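Local coordinates for protein catalase (Bacillus pumilus, PDB 4QOL) that breaks hydrogen peroxide down to water and oxygen at a heme and also shows peroxidase-like reactivity, probably towards phenolic substrates, at residues 64-69 and 86-91; 218-223 and 257-262; 273-278 and 418-423. All blocks are in the same frame, centred on the assembly; numbering follows the deposited sequence.

Contact 1: residues 64-69 and 86-91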
loop_
_atom_site.group_PDB
_atom_site.type_symbol
_atom_site.label_atom_id
_atom_site.label_comp_id
_atom_site.label_asym_id
_atom_site.label_seq_id
_atom_site.Cartn_x
_atom_site.Cartn_y
_atom_site.Cartn_z
ATOM N N TYR A 64 -4.681 -28.926 -3.480
ATOM C CA TYR A 64 -6.087 -29.065 -3.989
ATOM C C TYR A 64 -6.581 -30.489 -3.898
ATOM O O TYR A 64 -5.812 -31.437 -3.821
ATOM C CB TYR A 64 -6.101 -28.657 -5.461
ATOM C CG TYR A 64 -5.763 -27.231 -5.706
ATOM C CD1 TYR A 64 -4.454 -26.863 -5.925
ATOM C CD2 TYR A 64 -6.748 -26.270 -5.840
ATOM C CE1 TYR A 64 -4.120 -25.527 -6.203
ATOM C CE2 TYR A 64 -6.445 -24.945 -6.141
ATOM C CZ TYR A 64 -5.096 -24.589 -6.283
ATOM O OH TYR A 64 -4.794 -23.257 -6.604
ATOM N N GLY A 65 -7.906 -30.624 -3.918
ATOM C CA GLY A 65 -8.483 -31.914 -3.916
ATOM C C GLY A 65 -9.957 -31.897 -4.212
ATOM O O GLY A 65 -10.472 -30.990 -4.851
ATOM N N VAL A 66 -10.613 -32.953 -3.791
ATOM C CA VAL A 66 -12.051 -33.155 -4.028
ATOM C C VAL A 66 -12.736 -33.633 -2.757
ATOM O O VAL A 66 -12.192 -34.427 -2.011
ATOM C CB VAL A 66 -12.310 -34.170 -5.185
ATOM C CG1 VAL A 66 -13.784 -34.412 -5.380
ATOM C CG2 VAL A 66 -11.715 -33.641 -6.481
ATOM N N PHE A 67 -13.906 -33.082 -2.490
ATOM C CA PHE A 67 -14.799 -33.590 -1.494
ATOM C C PHE A 67 -16.007 -34.312 -2.110
ATOM O O PHE A 67 -16.619 -33.799 -2.997
ATOM C CB PHE A 67 -15.334 -32.447 -0.609
ATOM C CG PHE A 67 -16.301 -32.939 0.435
ATOM C CD1 PHE A 67 -15.827 -33.492 1.612
ATOM C CD2 PHE A 67 -17.667 -32.804 0.262
ATOM C CE1 PHE A 67 -16.675 -33.956 2.580
ATOM C CE2 PHE A 67 -18.531 -33.266 1.245
ATOM C CZ PHE A 67 -18.036 -33.866 2.381
ATOM N N GLU A 68 -16.261 -35.528 -1.653
ATOM C CA GLU A 68 -17.400 -36.329 -2.126
ATOM C C GLU A 68 -18.356 -36.663 -1.002
ATOM O O GLU A 68 -17.961 -37.247 -0.006
ATOM C CB GLU A 68 -16.905 -37.644 -2.768
ATOM C CG GLU A 68 -18.049 -38.449 -3.386
ATOM C CD GLU A 68 -17.564 -39.575 -4.258
ATOM O OE1 GLU A 68 -16.373 -39.599 -4.617
ATOM O OE2 GLU A 68 -18.376 -40.445 -4.578
ATOM N N VAL A 69 -19.630 -36.398 -1.236
ATOM C CA VAL A 69 -20.673 -36.703 -0.300
ATOM C C VAL A 69 -20.934 -38.205 -0.311
ATOM O O VAL A 69 -21.137 -38.812 -1.393
ATOM C CB VAL A 69 -21.985 -35.978 -0.645
ATOM C CG1 VAL A 69 -23.144 -36.387 0.276
ATOM C CG2 VAL A 69 -21.757 -34.460 -0.568
ATOM N N GLY A 86 -22.765 -38.877 -3.612
ATOM C CA GLY A 86 -21.908 -38.900 -4.795
ATOM C C GLY A 86 -21.493 -37.531 -5.296
ATOM O O GLY A 86 -20.580 -37.444 -6.127
ATOM N N LYS A 87 -22.117 -36.473 -4.815
ATOM C CA LYS A 87 -21.802 -35.156 -5.309
ATOM C C LYS A 87 -20.360 -34.748 -4.940
ATOM O O LYS A 87 -19.984 -34.843 -3.784
ATOM C CB LYS A 87 -22.778 -34.120 -4.748
ATOM C CG LYS A 87 -22.581 -32.759 -5.401
ATOM C CD LYS A 87 -23.704 -31.826 -4.979
ATOM C CE LYS A 87 -24.100 -30.876 -6.073
ATOM N NZ LYS A 87 -25.476 -30.375 -5.744
ATOM N N GLN A 88 -19.600 -34.321 -5.935
ATOM C CA GLN A 88 -18.208 -33.943 -5.773
ATOM C C GLN A 88 -18.059 -32.420 -5.919
ATOM O O GLN A 88 -18.571 -31.817 -6.847
ATOM C CB GLN A 88 -17.330 -34.655 -6.796
ATOM C CG GLN A 88 -17.368 -36.151 -6.644
ATOM C CD GLN A 88 -16.573 -36.902 -7.707
ATOM O OE1 GLN A 88 -15.865 -36.305 -8.505
ATOM N NE2 GLN A 88 -16.637 -38.227 -7.678
ATOM N N THR A 89 -17.277 -31.852 -5.015
ATOM C CA THR A 89 -16.950 -30.429 -5.024
ATOM C C THR A 89 -15.434 -30.319 -4.928
ATOM O O THR A 89 -14.807 -30.948 -4.059
ATOM C CB THR A 89 -17.575 -29.761 -3.829
ATOM O OG1 THR A 89 -18.990 -29.945 -3.918
ATOM C CG2 THR A 89 -17.263 -28.257 -3.756
ATOM N N ASP A 90 -14.849 -29.469 -5.785
ATOM C CA ASP A 90 -13.452 -29.173 -5.689
ATOM C C ASP A 90 -13.119 -28.415 -4.372
ATOM O O ASP A 90 -13.904 -27.567 -3.948
ATOM C CB ASP A 90 -12.979 -28.333 -6.918
ATOM C CG ASP A 90 -12.865 -29.143 -8.178
ATOM O OD1 ASP A 90 -12.966 -30.393 -8.132
ATOM O OD2 ASP A 90 -12.641 -28.532 -9.241
ATOM N N VAL A 91 -11.887 -28.636 -3.831
ATOM C CA VAL A 91 -11.425 -27.903 -2.652
ATOM C C VAL A 91 -9.994 -27.414 -2.860
ATOM O O VAL A 91 -9.246 -27.953 -3.657
ATOM C CB VAL A 91 -11.465 -28.701 -1.314
ATOM C CG1 VAL A 91 -12.894 -29.095 -0.942
ATOM C CG2 VAL A 91 -10.607 -29.967 -1.341
#
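Gly65 and Val91 open an antiparallel pairing in which strands 64-69 and 88-91 run at 153° to each other. Gly65 N gives to Val91 O at 3.0 Å and Val91 N returns the bond to Gly65 O; Phe67 and Thr89 pair likewise, Phe67 N 2.8 Å from Thr89 O. The pairing continues into the loop before strand 88-91: Val69 N binds Lys87 O, and Gly86 N closes on Val69 O at 2.8 Å. The positive phi of Gly86 would jam a CB against the preceding carbonyl, a reason for glycine. These are neighbouring strands of the antiparallel beta-barrel of the catalase fold; strands 113-120 and 293-302 flank them. On the barrel face that carries Phe67, Thr89 and Val91, Val91 CG2 fills the place beside Gly65, 3.5 Å from Gly65 C, while Val91 CG1 meets Phe67 CB at 4.2 Å. The other face is more polar. Val66 CG1, which lies anti to the backbone N (chi1 178°), rests on Gln88 CB at 3.8 Å. Glu68 and Gln88 run alongside each other, carboxylate and amide planes 44° apart, joined by a weak bond from Gln88 NE2 to Glu68 OE1 (3.4 Å).

Contact 2: residues 218-223 and 257-262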
loop_
_atom_site.group_PDB
_atom_site.type_symbol
_atom_site.label_atom_id
_atom_site.label_comp_id
_atom_site.label_asym_id
_atom_site.label_seq_id
_atom_site.Cartn_x
_atom_site.Cartn_y
_atom_site.Cartn_z
ATOM N N TRP A 218 -12.989 -33.622 11.170
ATOM C CA TRP A 218 -12.276 -34.308 10.109
ATOM C C TRP A 218 -11.416 -35.437 10.742
ATOM O O TRP A 218 -10.593 -35.172 11.636
ATOM C CB TRP A 218 -11.316 -33.343 9.403
ATOM C CG TRP A 218 -11.916 -32.220 8.612
ATOM C CD1 TRP A 218 -11.898 -30.858 8.939
ATOM C CD2 TRP A 218 -12.545 -32.303 7.319
ATOM N NE1 TRP A 218 -12.486 -30.120 7.925
ATOM C CE2 TRP A 218 -12.862 -30.975 6.915
ATOM C CE3 TRP A 218 -12.811 -33.357 6.424
ATOM C CZ2 TRP A 218 -13.442 -30.688 5.673
ATOM C CZ3 TRP A 218 -13.450 -33.060 5.197
ATOM C CH2 TRP A 218 -13.749 -31.734 4.843
ATOM N N ARG A 219 -11.596 -36.658 10.256
ATOM C CA ARG A 219 -10.831 -37.837 10.706
ATOM C C ARG A 219 -9.860 -38.344 9.618
ATOM O O ARG A 219 -10.288 -38.732 8.509
ATOM C CB ARG A 219 -11.781 -38.972 11.087
ATOM C CG ARG A 219 -12.177 -38.778 12.509
ATOM C CD ARG A 219 -13.432 -39.549 12.922
ATOM N NE ARG A 219 -13.440 -40.959 12.613
ATOM C CZ ARG A 219 -14.468 -41.763 12.918
ATOM N NH1 ARG A 219 -15.544 -41.284 13.562
ATOM N NH2 ARG A 219 -14.400 -43.061 12.626
ATOM N N PRO A 220 -8.567 -38.282 9.899
ATOM C CA PRO A 220 -7.584 -38.635 8.906
ATOM C C PRO A 220 -7.571 -40.088 8.529
ATOM O O PRO A 220 -7.498 -40.951 9.394
ATOM C CB PRO A 220 -6.276 -38.275 9.588
ATOM C CG PRO A 220 -6.565 -38.373 11.053
ATOM C CD PRO A 220 -7.955 -37.938 11.204
ATOM N N SER A 221 -7.567 -40.350 7.240
ATOM C CA SER A 221 -7.397 -41.714 6.752
ATOM C C SER A 221 -6.054 -42.252 7.163
ATOM O O SER A 221 -5.905 -43.461 7.367
ATOM C CB SER A 221 -7.497 -41.760 5.232
ATOM O OG SER A 221 -6.452 -41.019 4.613
ATOM N N GLU A 222 -5.063 -41.370 7.348
ATOM C CA GLU A 222 -3.718 -41.771 7.775
ATOM C C GLU A 222 -3.553 -41.949 9.313
ATOM O O GLU A 222 -2.471 -42.328 9.750
ATOM C CB GLU A 222 -2.659 -40.786 7.251
ATOM C CG GLU A 222 -2.620 -40.649 5.731
ATOM C CD GLU A 222 -2.141 -41.884 5.006
ATOM O OE1 GLU A 222 -1.467 -42.716 5.616
ATOM O OE2 GLU A 222 -2.451 -42.036 3.816
ATOM N N GLY A 223 -4.614 -41.737 10.089
ATOM C CA GLY A 223 -4.585 -41.866 11.544
ATOM C C GLY A 223 -4.048 -40.619 12.149
ATOM O O GLY A 223 -3.367 -39.864 11.455
ATOM N N PRO A 257 -3.494 -38.004 0.806
ATOM C CA PRO A 257 -4.087 -38.065 2.154
ATOM C C PRO A 257 -5.547 -37.697 2.089
ATOM O O PRO A 257 -5.954 -36.922 1.199
ATOM C CB PRO A 257 -3.298 -36.995 2.940
ATOM C CG PRO A 257 -2.869 -36.015 1.896
ATOM C CD PRO A 257 -2.658 -36.787 0.613
ATOM N N ALA A 258 -6.320 -38.259 3.010
ATOM C CA ALA A 258 -7.738 -38.025 3.010
ATOM C C ALA A 258 -8.231 -37.851 4.420
ATOM O O ALA A 258 -7.613 -38.324 5.374
ATOM C CB ALA A 258 -8.474 -39.170 2.302
ATOM N N TRP A 259 -9.421 -37.280 4.526
ATOM C CA TRP A 259 -10.130 -37.117 5.789
ATOM C C TRP A 259 -11.570 -37.374 5.539
ATOM O O TRP A 259 -12.189 -36.860 4.568
ATOM C CB TRP A 259 -10.005 -35.701 6.345
ATOM C CG TRP A 259 -8.637 -35.352 6.835
ATOM C CD1 TRP A 259 -8.228 -35.275 8.124
ATOM C CD2 TRP A 259 -7.496 -35.011 6.024
ATOM N NE1 TRP A 259 -6.886 -34.939 8.178
ATOM C CE2 TRP A 259 -6.422 -34.775 6.896
ATOM C CE3 TRP A 259 -7.300 -34.860 4.650
ATOM C CZ2 TRP A 259 -5.183 -34.362 6.459
ATOM C CZ3 TRP A 259 -6.048 -34.482 4.192
ATOM C CH2 TRP A 259 -4.986 -34.266 5.114
ATOM N N ASP A 260 -12.165 -38.113 6.469
ATOM C CA ASP A 260 -13.599 -38.226 6.499
ATOM C C ASP A 260 -14.187 -37.118 7.293
ATOM O O ASP A 260 -13.728 -36.795 8.393
ATOM C CB ASP A 260 -14.026 -39.607 7.072
ATOM C CG ASP A 260 -13.685 -40.760 6.135
ATOM O OD1 ASP A 260 -13.726 -40.598 4.892
ATOM O OD2 ASP A 260 -13.385 -41.859 6.638
ATOM N N LEU A 261 -15.246 -36.538 6.744
ATOM C CA LEU A 261 -16.023 -35.490 7.436
ATOM C C LEU A 261 -17.201 -36.100 8.215
ATOM O O LEU A 261 -17.991 -36.793 7.643
ATOM C CB LEU A 261 -16.619 -34.504 6.402
ATOM C CG LEU A 261 -17.274 -33.282 7.021
ATOM C CD1 LEU A 261 -16.300 -32.441 7.852
ATOM C CD2 LEU A 261 -17.880 -32.442 5.907
ATOM N N TYR A 262 -17.254 -35.819 9.514
ATOM C CA TYR A 262 -18.343 -36.174 10.387
ATOM C C TYR A 262 -18.933 -34.905 10.969
ATOM O O TYR A 262 -18.232 -33.927 11.193
ATOM C CB TYR A 262 -17.876 -37.026 11.537
ATOM C CG TYR A 262 -17.467 -38.421 11.151
ATOM C CD1 TYR A 262 -16.207 -38.643 10.657
ATOM C CD2 TYR A 262 -18.373 -39.484 11.202
ATOM C CE1 TYR A 262 -15.812 -39.909 10.232
ATOM C CE2 TYR A 262 -17.979 -40.756 10.789
ATOM C CZ TYR A 262 -16.667 -40.950 10.340
ATOM O OH TYR A 262 -16.296 -42.227 9.932
HETATM O O HOH W 1 -10.981 -41.534 7.993
HETATM O O HOH W 2 -5.044 -38.376 6.457
#
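Leu261 sets its CD1 methyl squarely over the six-membered ring of Trp218, 3.6 Å from the ring centroid and only 5° off the normal, a CH-pi contact. Leu261 CB touches the rim of the same ring at CZ3. The two tryptophan side chains cross at about a right angle, with Trp218 CE3 3.7 Å from Trp259 CB. Trp259 in turn brings its pyrrole part to Pro220 CB, 3.7 Å from Trp259 NE1, which is hydrogen-bonded to Met194 O. On the other face of the sheet the guanidinium of Arg219 stacks over the Tyr262 ring, planes 7° and centres 4.0 Å apart. A bend at chi3 (51°) brings the arginine down off-centre onto the ring in a cation-pi stack. Beyond the strand, Ser221 grips Ala258 O twice from one face of the carbonyl, through N at 2.8 Å and OG at 3.0 Å; water 2 also donates to it. Water 1 links Arg219 O to Asp260 OD2, whose partner oxygen OD1 forms a salt bridge with Arg297. The two backbone hydrogen bonds between Arg219 and Asp260 set the register of an antiparallel pair of strands within the catalase beta-barrel, with the aromatic side chains of one face meeting Phe114.

Contact 3: residues 273-278 and 418-423; sequences ELDYDP and KPNDFK
Lys418 reaches across to the backbone of Leu274 and Tyr276, tying the loop that follows barrel strand 258-267 to the segment leading into the C-terminal helices of the catalase fold. Two hydrogen bonds to carbonyls make this grip: Lys418 NZ lies 2.9 Å from Leu274 O and 3.1 Å from Tyr276 O, standing above both carbonyl planes. The lysine chain is bent at chi3 (-82°), which folds its ammonium end back over the 274-276 backbone, with Lys418 CE 3.4 Å from Tyr276 O. An alanine here would take away the ammonium donor and is likely to leave both carbonyls without this partner, the tie at Leu274 and Tyr276 loosened. Lys418 also meets Tyr271 in a cation-pi contact. The charged contact is a salt bridge between Asp275 and Lys423: the lysine, extended beyond CG, comes at about a right angle to the aspartate and places NZ 2.7 Å from OD2, on the syn lone pair. Two waters bridge the segments. Water 3 donates to Asp275 OD1 and accepts a weak bond from Lys423 NZ. On the far side of Tyr276 along the chain, water 4 accepts from Asp277 N at 2.8 Å and donates to Lys418 O at 2.7 Å.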
loop_
_atom_site.group_PDB
_atom_site.type_symbol
_atom_site.label_atom_id
_atom_site.label_comp_id
_atom_site.label_asym_id
_atom_site.label_seq_id
_atom_site.Cartn_x
_atom_site.Cartn_y
_atom_site.Cartn_z
ATOM N N GLU A 273 -30.921 -27.024 28.853
ATOM C CA GLU A 273 -30.741 -28.118 29.756
ATOM C C GLU A 273 -29.288 -28.588 29.970
ATOM O O GLU A 273 -29.043 -29.403 30.859
ATOM C CB GLU A 273 -31.750 -29.212 29.349
ATOM C CG GLU A 273 -33.126 -28.958 30.000
ATOM C CD GLU A 273 -34.126 -30.045 29.687
ATOM O OE1 GLU A 273 -33.673 -31.173 29.349
ATOM O OE2 GLU A 273 -35.374 -29.786 29.775
ATOM N N LEU A 274 -28.311 -28.068 29.203
ATOM C CA LEU A 274 -26.898 -28.419 29.343
ATOM C C LEU A 274 -26.323 -27.581 30.461
ATOM O O LEU A 274 -26.850 -26.501 30.714
ATOM C CB LEU A 274 -26.138 -28.123 28.054
ATOM C CG LEU A 274 -26.393 -28.991 26.828
ATOM C CD1 LEU A 274 -25.792 -28.303 25.601
ATOM C CD2 LEU A 274 -25.749 -30.347 27.007
ATOM N N ASP A 275 -25.189 -28.020 31.069
ATOM C CA ASP A 275 -24.491 -27.219 32.089
ATOM C C ASP A 275 -23.286 -26.394 31.518
ATOM O O ASP A 275 -22.467 -25.846 32.282
ATOM C CB ASP A 275 -23.981 -28.115 33.272
ATOM C CG ASP A 275 -22.879 -29.038 32.900
ATOM O OD1 ASP A 275 -22.423 -29.027 31.739
ATOM O OD2 ASP A 275 -22.393 -29.804 33.779
ATOM N N TYR A 276 -23.293 -26.233 30.185
ATOM C CA TYR A 276 -22.395 -25.299 29.520
ATOM C C TYR A 276 -23.211 -24.691 28.408
ATOM O O TYR A 276 -24.337 -25.146 28.077
ATOM C CB TYR A 276 -21.147 -26.048 29.039
ATOM C CG TYR A 276 -21.432 -27.148 28.032
ATOM C CD1 TYR A 276 -21.692 -28.448 28.431
ATOM C CD2 TYR A 276 -21.428 -26.885 26.682
ATOM C CE1 TYR A 276 -21.910 -29.476 27.521
ATOM C CE2 TYR A 276 -21.664 -27.911 25.754
ATOM C CZ TYR A 276 -21.976 -29.191 26.165
ATOM O OH TYR A 276 -22.190 -30.181 25.221
ATOM N N ASP A 277 -22.672 -23.628 27.842
ATOM C CA ASP A 277 -23.219 -22.992 26.614
ATOM C C ASP A 277 -22.700 -23.749 25.379
ATOM O O ASP A 277 -21.497 -23.851 25.168
ATOM C CB ASP A 277 -22.803 -21.518 26.565
ATOM C CG ASP A 277 -23.362 -20.767 25.397
ATOM O OD1 ASP A 277 -23.674 -21.357 24.333
ATOM O OD2 ASP A 277 -23.488 -19.568 25.553
ATOM N N PRO A 278 -23.618 -24.344 24.558
ATOM C CA PRO A 278 -23.168 -25.137 23.428
ATOM C C PRO A 278 -22.409 -24.290 22.372
ATOM O O PRO A 278 -21.739 -24.884 21.523
ATOM C CB PRO A 278 -24.452 -25.752 22.880
ATOM C CG PRO A 278 -25.503 -24.881 23.391
ATOM C CD PRO A 278 -25.047 -24.485 24.757
ATOM N N LYS A 418 -23.203 -19.752 32.409
ATOM C CA LYS A 418 -22.615 -21.098 32.477
ATOM C C LYS A 418 -21.216 -21.209 31.831
ATOM O O LYS A 418 -20.986 -22.140 31.069
ATOM C CB LYS A 418 -23.511 -22.147 31.818
ATOM C CG LYS A 418 -24.998 -22.120 32.180
ATOM C CD LYS A 418 -25.751 -23.188 31.328
ATOM C CE LYS A 418 -26.165 -22.855 29.892
ATOM N NZ LYS A 418 -26.988 -23.970 29.295
ATOM N N PRO A 419 -20.273 -20.388 32.260
ATOM C CA PRO A 419 -18.948 -20.498 31.596
ATOM C C PRO A 419 -18.256 -21.785 31.917
ATOM O O PRO A 419 -17.532 -22.293 31.051
ATOM C CB PRO A 419 -18.152 -19.330 32.180
ATOM C CG PRO A 419 -18.851 -18.958 33.466
ATOM C CD PRO A 419 -20.324 -19.237 33.178
ATOM N N ASN A 420 -18.412 -22.289 33.159
ATOM C CA ASN A 420 -17.978 -23.659 33.497
ATOM C C ASN A 420 -16.566 -23.952 32.992
ATOM O O ASN A 420 -16.365 -24.888 32.194
ATOM C CB ASN A 420 -18.974 -24.700 32.893
ATOM C CG ASN A 420 -19.133 -25.967 33.753
ATOM O OD1 ASN A 420 -20.113 -26.768 33.613
ATOM N ND2 ASN A 420 -18.185 -26.185 34.596
ATOM N N ASP A 421 -15.570 -23.221 33.531
ATOM C CA ASP A 421 -14.220 -23.147 32.904
ATOM C C ASP A 421 -13.373 -24.373 33.132
ATOM O O ASP A 421 -12.410 -24.550 32.408
ATOM C CB ASP A 421 -13.430 -21.923 33.410
ATOM C CG ASP A 421 -13.994 -20.603 32.915
ATOM O OD1 ASP A 421 -14.659 -20.569 31.844
ATOM O OD2 ASP A 421 -13.732 -19.584 33.584
ATOM N N PHE A 422 -13.742 -25.227 34.104
ATOM C CA PHE A 422 -12.875 -26.351 34.533
ATOM C C PHE A 422 -13.369 -27.766 34.283
ATOM O O PHE A 422 -12.567 -28.689 34.209
ATOM C CB PHE A 422 -12.450 -26.179 35.988
ATOM C CG PHE A 422 -11.951 -24.835 36.299
ATOM C CD1 PHE A 422 -10.690 -24.450 35.874
ATOM C CD2 PHE A 422 -12.731 -23.891 36.952
ATOM C CE1 PHE A 422 -10.194 -23.210 36.156
ATOM C CE2 PHE A 422 -12.254 -22.606 37.190
ATOM C CZ PHE A 422 -10.969 -22.259 36.769
ATOM N N LYS A 423 -14.680 -27.955 34.123
ATOM C CA LYS A 423 -15.209 -29.274 34.063
ATOM C C LYS A 423 -14.703 -30.124 32.914
ATOM O O LYS A 423 -14.261 -31.236 33.119
ATOM C CB LYS A 423 -16.751 -29.230 34.052
ATOM C CG LYS A 423 -17.340 -30.620 33.997
ATOM C CD LYS A 423 -18.842 -30.645 34.291
ATOM C CE LYS A 423 -19.448 -31.912 33.715
ATOM N NZ LYS A 423 -20.907 -32.011 34.022
HETATM O O HOH W 3 -21.342 -31.377 30.820
HETATM O O HOH W 4 -20.083 -22.841 28.612
#

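In the fold
Contacts 1 and 2 come one after the other along the chain and belong to the same antiparallel barrel sheet, their centres 14 Å apart. Strand 293-302 pairs with both 60-69 and 258-267 and so lies between them. They meet directly in the barrel interior, where Phe67 CZ packs on Leu261 CD2 at 3.8 Å and the Phe67 ring also approaches Trp218. Contact 3 opens last along the chain and stands clear of both, its centre 36 Å from that of contact 1 and 29 Å from that of contact 2. It joins a loop between strands 258-267 and 293-302 to the segment before helix 423-431, linking the heme-binding barrel region with the C-terminal helical part.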